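Long-range contacts in endo-alpha-(1->5)-L-arabinanase (PDB 6B7K), which probably cuts the inner alpha-1,5 linkages of arabinan chains, as a calcium-containing family 43 glycoside hydrolase: residues M71-H76 against S103-I108; L110-R115 against R122-V127; D255-P260 against A275-D280. All coordinates share one frame; numbering follows the deposited sequence.

Interaction 1 (M71-H76 against S103-I108)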
loop_
_atom_site.group_PDB
_atom_site.type_symbol
_atom_site.label_atom_id
_atom_site.label_comp_id
_atom_site.label_asym_id
_atom_site.label_seq_id
_atom_site.Cartn_x
_atom_site.Cartn_y
_atom_site.Cartn_z
ATOM N N MET A 71 20.266 11.758 2.187
ATOM C CA MET A 71 21.366 10.838 2.459
ATOM C C MET A 71 21.216 9.545 1.669
ATOM O O MET A 71 22.161 9.092 1.014
ATOM C CB MET A 71 21.445 10.532 3.954
ATOM C CG MET A 71 22.200 11.554 4.771
ATOM S SD MET A 71 22.327 11.029 6.489
ATOM C CE MET A 71 23.327 9.550 6.322
ATOM N N TYR A 72 20.035 8.932 1.727
ATOM C CA TYR A 72 19.821 7.623 1.128
ATOM C C TYR A 72 19.167 7.684 -0.245
ATOM O O TYR A 72 19.432 6.816 -1.081
ATOM C CB TYR A 72 18.977 6.751 2.066
ATOM C CG TYR A 72 19.606 6.580 3.433
ATOM C CD1 TYR A 72 20.808 5.900 3.584
ATOM C CD2 TYR A 72 19.004 7.102 4.568
ATOM C CE1 TYR A 72 21.391 5.741 4.827
ATOM C CE2 TYR A 72 19.580 6.948 5.816
ATOM C CZ TYR A 72 20.773 6.267 5.939
ATOM O OH TYR A 72 21.354 6.107 7.176
ATOM N N VAL A 73 18.324 8.682 -0.497
ATOM C CA VAL A 73 17.777 8.925 -1.831
ATOM C C VAL A 73 18.031 10.388 -2.187
ATOM O O VAL A 73 17.117 11.218 -2.090
ATOM C CB VAL A 73 16.281 8.572 -1.899
ATOM C CG1 VAL A 73 15.784 8.638 -3.335
ATOM C CG2 VAL A 73 16.033 7.188 -1.320
ATOM N N PRO A 74 19.252 10.749 -2.592
ATOM C CA PRO A 74 19.542 12.169 -2.867
ATOM C C PRO A 74 18.692 12.771 -3.974
ATOM O O PRO A 74 18.262 13.926 -3.863
ATOM C CB PRO A 74 21.029 12.148 -3.248
ATOM C CG PRO A 74 21.566 10.908 -2.619
ATOM C CD PRO A 74 20.456 9.908 -2.681
ATOM N N ASN A 75 18.434 12.018 -5.044
ATOM C CA ASN A 75 17.646 12.511 -6.168
ATOM C C ASN A 75 16.147 12.339 -5.955
ATOM O O ASN A 75 15.398 12.231 -6.937
ATOM C CB ASN A 75 18.072 11.806 -7.459
ATOM C CG ASN A 75 19.536 12.025 -7.795
ATOM O OD1 ASN A 75 20.334 11.087 -7.771
ATOM N ND2 ASN A 75 19.892 13.261 -8.126
ATOM N N HIS A 76 15.683 12.318 -4.709
ATOM C CA HIS A 76 14.298 11.953 -4.448
ATOM C C HIS A 76 13.342 13.015 -4.971
ATOM O O HIS A 76 13.619 14.217 -4.909
ATOM C CB HIS A 76 14.068 11.725 -2.952
ATOM C CG HIS A 76 14.086 12.973 -2.124
ATOM N ND1 HIS A 76 13.004 13.821 -2.030
ATOM C CD2 HIS A 76 15.046 13.499 -1.327
ATOM C CE1 HIS A 76 13.302 14.825 -1.223
ATOM N NE2 HIS A 76 14.535 14.654 -0.784
ATOM N N SER A 103 13.157 4.123 -10.816
ATOM C CA SER A 103 14.485 4.056 -10.235
ATOM C C SER A 103 14.484 3.094 -9.055
ATOM O O SER A 103 13.443 2.795 -8.463
ATOM C CB SER A 103 14.967 5.443 -9.802
ATOM O OG SER A 103 16.303 5.402 -9.326
ATOM N N ASN A 104 15.680 2.616 -8.720
ATOM C CA ASN A 104 15.862 1.656 -7.644
ATOM C C ASN A 104 16.376 2.284 -6.359
ATOM O O ASN A 104 16.187 1.698 -5.289
ATOM C CB ASN A 104 16.830 0.547 -8.089
ATOM C CG ASN A 104 16.699 -0.732 -7.265
ATOM O OD1 ASN A 104 16.776 -1.834 -7.802
ATOM N ND2 ASN A 104 16.509 -0.586 -5.953
ATOM N N THR A 105 17.029 3.441 -6.431
ATOM C CA THR A 105 17.485 4.103 -5.219
ATOM C C THR A 105 16.282 4.567 -4.409
ATOM O O THR A 105 15.793 5.687 -4.590
ATOM C CB THR A 105 18.401 5.278 -5.558
ATOM O OG1 THR A 105 19.405 4.842 -6.485
ATOM C CG2 THR A 105 19.077 5.788 -4.303
ATOM N N SER A 106 15.787 3.704 -3.527
ATOM C CA SER A 106 14.593 3.987 -2.750
ATOM C C SER A 106 14.861 3.728 -1.275
ATOM O O SER A 106 15.802 3.022 -0.903
ATOM C CB SER A 106 13.409 3.142 -3.220
ATOM O OG SER A 106 13.278 3.205 -4.628
ATOM N N ALA A 107 14.011 4.314 -0.435
ATOM C CA ALA A 107 14.128 4.159 1.008
ATOM C C ALA A 107 12.750 4.313 1.627
ATOM O O ALA A 107 12.007 5.230 1.268
ATOM C CB ALA A 107 15.094 5.189 1.598
ATOM N N ILE A 108 12.411 3.415 2.544
ATOM C CA ILE A 108 11.156 3.479 3.280
ATOM C C ILE A 108 11.420 4.127 4.630
ATOM O O ILE A 108 12.294 3.681 5.383
ATOM C CB ILE A 108 10.532 2.084 3.451
ATOM C CG1 ILE A 108 10.124 1.513 2.093
ATOM C CG2 ILE A 108 9.331 2.154 4.385
ATOM C CD1 ILE A 108 9.574 0.102 2.147
#

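Interaction 2 (L110-R115 against R122-V127)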
loop_
_atom_site.group_PDB
_atom_site.type_symbol
_atom_site.label_atom_id
_atom_site.label_comp_id
_atom_site.label_asym_id
_atom_site.label_seq_id
_atom_site.Cartn_x
_atom_site.Cartn_y
_atom_site.Cartn_z
ATOM N N LEU A 110 9.596 6.105 8.292
ATOM C CA LEU A 110 8.535 5.863 9.258
ATOM C C LEU A 110 8.215 7.147 10.002
ATOM O O LEU A 110 9.115 7.807 10.531
ATOM C CB LEU A 110 8.928 4.758 10.244
ATOM C CG LEU A 110 7.889 4.361 11.296
ATOM C CD1 LEU A 110 6.541 4.072 10.651
ATOM C CD2 LEU A 110 8.376 3.154 12.090
ATOM N N ALA A 111 6.936 7.503 10.022
ATOM C CA ALA A 111 6.418 8.593 10.830
ATOM C C ALA A 111 5.413 8.032 11.825
ATOM O O ALA A 111 4.799 6.985 11.597
ATOM C CB ALA A 111 5.764 9.677 9.963
ATOM N N SER A 112 5.244 8.741 12.938
ATOM C CA SER A 112 4.424 8.227 14.023
ATOM C C SER A 112 3.738 9.375 14.749
ATOM O O SER A 112 4.244 10.499 14.788
ATOM C CB SER A 112 5.268 7.404 15.003
ATOM O OG SER A 112 4.478 6.920 16.071
ATOM N N THR A 113 2.576 9.072 15.325
ATOM C CA THR A 113 1.852 10.015 16.166
ATOM C C THR A 113 0.903 9.237 17.061
ATOM O O THR A 113 0.553 8.087 16.776
ATOM C CB THR A 113 1.067 11.039 15.342
ATOM O OG1 THR A 113 0.521 12.032 16.221
ATOM C CG2 THR A 113 -0.072 10.359 14.605
ATOM N N ASP A 114 0.488 9.885 18.152
ATOM C CA ASP A 114 -0.515 9.319 19.043
ATOM C C ASP A 114 -1.937 9.604 18.589
ATOM O O ASP A 114 -2.866 8.922 19.039
ATOM C CB ASP A 114 -0.339 9.867 20.465
ATOM C CG ASP A 114 -0.816 11.302 20.599
ATOM O OD1 ASP A 114 -0.327 12.169 19.849
ATOM O OD2 ASP A 114 -1.697 11.558 21.445
ATOM N N ARG A 115 -2.125 10.594 17.721
ATOM C CA ARG A 115 -3.461 11.001 17.293
ATOM C C ARG A 115 -3.323 11.772 15.994
ATOM O O ARG A 115 -2.693 12.834 15.970
ATOM C CB ARG A 115 -4.143 11.854 18.365
ATOM C CG ARG A 115 -5.482 12.426 17.935
ATOM C CD ARG A 115 -6.197 13.099 19.092
ATOM N NE ARG A 115 -5.400 14.169 19.685
ATOM C CZ ARG A 115 -5.458 15.443 19.315
ATOM N NH1 ARG A 115 -6.277 15.820 18.342
ATOM N NH2 ARG A 115 -4.695 16.342 19.919
ATOM N N ARG A 122 6.120 12.378 14.459
ATOM C CA ARG A 122 7.502 12.184 14.872
ATOM C C ARG A 122 8.283 11.462 13.779
ATOM O O ARG A 122 7.753 10.579 13.100
ATOM C CB ARG A 122 7.557 11.384 16.176
ATOM C CG ARG A 122 8.956 11.009 16.628
ATOM C CD ARG A 122 8.983 9.594 17.173
ATOM N NE ARG A 122 8.219 9.472 18.409
ATOM C CZ ARG A 122 7.890 8.315 18.975
ATOM N NH1 ARG A 122 8.248 7.171 18.410
ATOM N NH2 ARG A 122 7.196 8.303 20.104
ATOM N N ASP A 123 9.549 11.846 13.612
ATOM C CA ASP A 123 10.418 11.264 12.591
ATOM C C ASP A 123 11.102 10.027 13.165
ATOM O O ASP A 123 12.017 10.140 13.988
ATOM C CB ASP A 123 11.447 12.285 12.115
ATOM C CG ASP A 123 12.319 11.753 10.993
ATOM O OD1 ASP A 123 11.939 10.740 10.366
ATOM O OD2 ASP A 123 13.389 12.345 10.741
ATOM N N ASP A 124 10.678 8.848 12.716
ATOM C CA ASP A 124 11.184 7.593 13.254
ATOM C C ASP A 124 12.308 6.985 12.424
ATOM O O ASP A 124 12.792 5.902 12.765
ATOM C CB ASP A 124 10.036 6.590 13.408
ATOM C CG ASP A 124 9.001 7.047 14.424
ATOM O OD1 ASP A 124 8.245 7.992 14.122
ATOM O OD2 ASP A 124 8.949 6.474 15.530
ATOM N N GLY A 125 12.739 7.647 11.350
ATOM C CA GLY A 125 13.963 7.273 10.668
ATOM C C GLY A 125 13.786 6.232 9.579
ATOM O O GLY A 125 12.692 5.742 9.285
ATOM N N LEU A 126 14.920 5.886 8.973
ATOM C CA LEU A 126 14.939 4.937 7.867
ATOM C C LEU A 126 14.496 3.553 8.331
ATOM O O LEU A 126 14.846 3.101 9.425
ATOM C CB LEU A 126 16.345 4.874 7.262
ATOM C CG LEU A 126 16.617 4.090 5.970
ATOM C CD1 LEU A 126 16.945 2.630 6.248
ATOM C CD2 LEU A 126 15.450 4.201 5.009
ATOM N N VAL A 127 13.719 2.878 7.485
ATOM C CA VAL A 127 13.244 1.531 7.775
ATOM C C VAL A 127 14.105 0.526 7.020
ATOM O O VAL A 127 14.688 -0.383 7.621
ATOM C CB VAL A 127 11.756 1.376 7.411
ATOM C CG1 VAL A 127 11.293 -0.049 7.652
ATOM C CG2 VAL A 127 10.914 2.359 8.205
#

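Interaction 3 (D255-P260 against A275-D280)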
loop_
_atom_site.group_PDB
_atom_site.type_symbol
_atom_site.label_atom_id
_atom_site.label_comp_id
_atom_site.label_asym_id
_atom_site.label_seq_id
_atom_site.Cartn_x
_atom_site.Cartn_y
_atom_site.Cartn_z
ATOM N N ASP A 255 -15.967 0.002 -17.518
ATOM C CA ASP A 255 -15.944 1.020 -18.564
ATOM C C ASP A 255 -15.622 2.403 -18.008
ATOM O O ASP A 255 -15.040 3.233 -18.716
ATOM C CB ASP A 255 -17.282 1.040 -19.302
ATOM C CG ASP A 255 -17.500 -0.200 -20.149
ATOM O OD1 ASP A 255 -17.459 -1.321 -19.599
ATOM O OD2 ASP A 255 -17.718 -0.053 -21.370
ATOM N N ARG A 256 -15.984 2.670 -16.754
ATOM C CA ARG A 256 -15.746 3.979 -16.155
ATOM C C ARG A 256 -14.379 4.046 -15.478
ATOM O O ARG A 256 -13.568 4.924 -15.789
ATOM C CB ARG A 256 -16.866 4.308 -15.158
ATOM C CG ARG A 256 -16.458 5.248 -14.028
ATOM C CD ARG A 256 -16.966 6.668 -14.218
ATOM N NE ARG A 256 -16.724 7.464 -13.017
ATOM C CZ ARG A 256 -17.085 8.735 -12.870
ATOM N NH1 ARG A 256 -17.708 9.367 -13.852
ATOM N NH2 ARG A 256 -16.820 9.373 -11.738
ATOM N N TRP A 257 -14.108 3.123 -14.560
ATOM C CA TRP A 257 -12.863 3.112 -13.804
ATOM C C TRP A 257 -11.892 2.141 -14.460
ATOM O O TRP A 257 -12.196 0.952 -14.602
ATOM C CB TRP A 257 -13.118 2.736 -12.346
ATOM C CG TRP A 257 -14.081 3.665 -11.688
ATOM C CD1 TRP A 257 -15.379 3.407 -11.368
ATOM C CD2 TRP A 257 -13.830 5.017 -11.295
ATOM N NE1 TRP A 257 -15.951 4.513 -10.788
ATOM C CE2 TRP A 257 -15.021 5.516 -10.732
ATOM C CE3 TRP A 257 -12.714 5.854 -11.361
ATOM C CZ2 TRP A 257 -15.125 6.815 -10.235
ATOM C CZ3 TRP A 257 -12.818 7.139 -10.867
ATOM C CH2 TRP A 257 -14.015 7.609 -10.311
ATOM N N LYS A 258 -10.730 2.651 -14.856
ATOM C CA LYS A 258 -9.735 1.877 -15.577
ATOM C C LYS A 258 -8.477 1.738 -14.732
ATOM O O LYS A 258 -8.089 2.670 -14.021
ATOM C CB LYS A 258 -9.400 2.533 -16.918
ATOM C CG LYS A 258 -10.606 3.160 -17.603
ATOM C CD LYS A 258 -10.474 3.125 -19.114
ATOM C CE LYS A 258 -10.703 1.724 -19.660
ATOM N NZ LYS A 258 -12.097 1.260 -19.419
ATOM N N GLY A 259 -7.855 0.567 -14.813
ATOM C CA GLY A 259 -6.640 0.279 -14.089
ATOM C C GLY A 259 -6.709 0.544 -12.596
ATOM O O GLY A 259 -6.051 1.451 -12.078
ATOM N N PRO A 260 -7.497 -0.245 -11.869
ATOM C CA PRO A 260 -7.497 -0.125 -10.408
ATOM C C PRO A 260 -6.236 -0.733 -9.821
ATOM O O PRO A 260 -5.669 -1.685 -10.361
ATOM C CB PRO A 260 -8.742 -0.917 -9.985
ATOM C CG PRO A 260 -9.515 -1.170 -11.255
ATOM C CD PRO A 260 -8.489 -1.228 -12.331
ATOM N N ALA A 275 -8.360 4.417 -8.847
ATOM C CA ALA A 275 -8.704 4.036 -10.207
ATOM C C ALA A 275 -8.746 5.286 -11.071
ATOM O O ALA A 275 -8.912 6.403 -10.575
ATOM C CB ALA A 275 -10.046 3.295 -10.268
ATOM N N TYR A 276 -8.601 5.087 -12.376
ATOM C CA TYR A 276 -8.441 6.185 -13.320
ATOM C C TYR A 276 -9.770 6.468 -14.011
ATOM O O TYR A 276 -10.281 5.627 -14.756
ATOM C CB TYR A 276 -7.339 5.859 -14.327
ATOM C CG TYR A 276 -6.004 5.658 -13.648
ATOM C CD1 TYR A 276 -5.626 4.410 -13.169
ATOM C CD2 TYR A 276 -5.135 6.723 -13.453
ATOM C CE1 TYR A 276 -4.415 4.225 -12.530
ATOM C CE2 TYR A 276 -3.921 6.548 -12.817
ATOM C CZ TYR A 276 -3.569 5.297 -12.355
ATOM O OH TYR A 276 -2.361 5.116 -11.722
ATOM N N ASP A 277 -10.317 7.655 -13.760
ATOM C CA ASP A 277 -11.646 8.028 -14.237
ATOM C C ASP A 277 -11.610 8.280 -15.739
ATOM O O ASP A 277 -11.031 9.270 -16.196
ATOM C CB ASP A 277 -12.132 9.266 -13.490
ATOM C CG ASP A 277 -13.635 9.427 -13.542
ATOM O OD1 ASP A 277 -14.295 8.623 -14.236
ATOM O OD2 ASP A 277 -14.158 10.351 -12.883
ATOM N N ALA A 278 -12.238 7.391 -16.513
ATOM C CA ALA A 278 -12.301 7.576 -17.958
ATOM C C ALA A 278 -13.195 8.744 -18.354
ATOM O O ALA A 278 -13.123 9.204 -19.498
ATOM C CB ALA A 278 -12.789 6.295 -18.636
ATOM N N LEU A 279 -14.034 9.231 -17.442
ATOM C CA LEU A 279 -14.893 10.375 -17.705
ATOM C C LEU A 279 -14.291 11.681 -17.200
ATOM O O LEU A 279 -15.005 12.682 -17.084
ATOM C CB LEU A 279 -16.274 10.152 -17.085
ATOM C CG LEU A 279 -17.121 9.036 -17.703
ATOM C CD1 LEU A 279 -18.486 8.956 -17.034
ATOM C CD2 LEU A 279 -17.268 9.242 -19.203
ATOM N N ASP A 280 -12.994 11.696 -16.905
ATOM C CA ASP A 280 -12.349 12.902 -16.401
ATOM C C ASP A 280 -10.863 12.892 -16.756
ATOM O O ASP A 280 -10.001 13.197 -15.930
ATOM C CB ASP A 280 -12.565 13.041 -14.893
ATOM C CG ASP A 280 -12.361 14.462 -14.407
ATOM O OD1 ASP A 280 -12.871 15.387 -15.070
ATOM O OD2 ASP A 280 -11.703 14.657 -13.363
#

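Interaction 1 (M71-H76 against S103-I108)
Val73 packs its two methyl groups against the backbone of Thr105 to Ala107, and no hydrogen bond joins the two segments. A branched apolar side chain thus rests largely on peptide groups. CG1 of Val73 lies 3.2 Å from Thr105 O. CG2 of Val73 reaches further along the chain and lies 3.6 Å from Ala107 N and 3.7 Å from Ala107 CB. The torsion accounts for this split: CG1 is anti to the backbone N of Val73 (chi1 -172°), while CG2 is anti to the carbonyl carbon. Val73 and Ala107 are both buried. Thr105 is the centre of an inverse gamma turn, and its CG2 methyl meets the backbone Tyr72 O at 3.4 Å. Of the Tyr72 side chain, CB lies 4.2 Å from Ala107 CB, and the ring extends past the contact. Ser106 points its CB away from residues 71-76. Its OG is bonded to Ser99 and to Asn137, a predicted substrate-binding residue. Ala107 faces the 71-76 segment, whereas Ser106 faces Asn137. Val73 comes just after helix 69-72 and opens a type I turn that runs to His76. Its side chain also touches Val98 of strand 92-98, which pairs with Ala107. Tyr72 touches Arg129 of strand 122-130, so the helix end rests across neighbouring strands of one sheet.

Interaction 2 (L110-R115 against R122-V127)
Residues 110-113 and 122-127 form an antiparallel beta hairpin contact, in which Ser112 and Arg122 are a hydrogen-bonded pair. They belong to strands 106-113 and 122-130 of a four-stranded propeller blade, and strand 122-130 is the outermost on its side. The two strand segments run at 152° to each other, with axes 4.8 Å apart. Arg122 N gives a nearly straight bond to Ser112 O at 2.7 Å, and Ser112 N returns a more bent bond to Arg122 O at 3.1 Å. Ala111 and Asp123 are the next pair, non-hydrogen-bonded. Further on, Asp124 N donates to Leu110 O at 2.9 Å. Leu110 N makes only a weak bond to Gly125 O. Gly125 has a positive phi of 89°, a conformation that glycine adopts readily.

Among the side chains, Leu110 crosses Asp124, with Leu110 CG 3.7 Å from Asp124 CB. On the other flank, Leu110 CB meets Val127 CG2 at 3.7 Å. The Asp124 carboxylate lies beside Ser112: with CG beside its own backbone N (chi1 -64°), Asp124 OD1 comes to 3.2 Å from Ser112 CB. Asp124 OD2 is taken by Arg122 NH1 in a salt bridge of 3.0 Å, met on the syn side and formed within one strand. Arg122 bends at chi2 and chi3 to get there. The Ser112 hydroxyl bonds to Tyr92 O of the next strand, and Asp123 OD2 to Trp68. Arg122 NH2 also lies close to Arg91, a like charge. The Asp124 carboxylate probably offsets part of this local positive charge, while Leu110 and Val127 supply the apolar end of the contact.

Interaction 3 (D255-P260 against A275-D280)
Three main-chain hydrogen bonds tie Arg256 and Lys258 to Tyr276 and Ala278. Lys258 and Tyr276 exchange two, each 3.0 Å between N and O. Ala278 N adds a third, to Arg256 O at 2.9 Å. The charged contact is between Arg256 and Asp277. Arg256 NE lies 3.0 Å from Asp277 OD1, but the oxygen sits over a guanidinium face and no N-H points at it, so the attraction is one of charge alone. The guanidinium and carboxylate planes are 57° apart. Both atoms stand over one face of the Trp257 indole. Asp277 OD1 also accepts from Leu279 N, which makes an Asx turn. Among the apolar contacts, Trp257 CB meets Ala275 CB at 3.8 Å. Trp257 CZ3 touches Asp277 CB at 3.4 Å, ring against methylene. Leu279 CD1 lies at the guanidinium edge. The Tyr276 ring turns its edge to Gly259 O, which is 3.2 Å from Tyr276 CD1. Its hydroxyl bonds to His22 and His274, close to the predicted proton acceptor Asp23. This is an antiparallel beta hairpin, strands 257-266 and 270-277, in a blade of the five-bladed beta-propeller of family 43.

Interactions 1 and 2 share strand 106-113, and interaction 1 borders 122-130, the other strand of interaction 2. They touch: Ile108 O lies 2.7 Å from Val127 N, and Leu126 packs on Ala107 and Tyr72. Interaction 3 belongs to another blade, with its centre about 30 Å from that of interaction 1 and about 34 Å from that of interaction 2. Interaction 1 is buried, without a hydrogen bond across it, methyl groups resting on peptide groups. Interactions 2 and 3 are partly buried hairpins held by main-chain bonds. Both pair an arginine with an aspartate, but interaction 2 keeps its salt bridge within one strand, while interaction 3 places it across the pair.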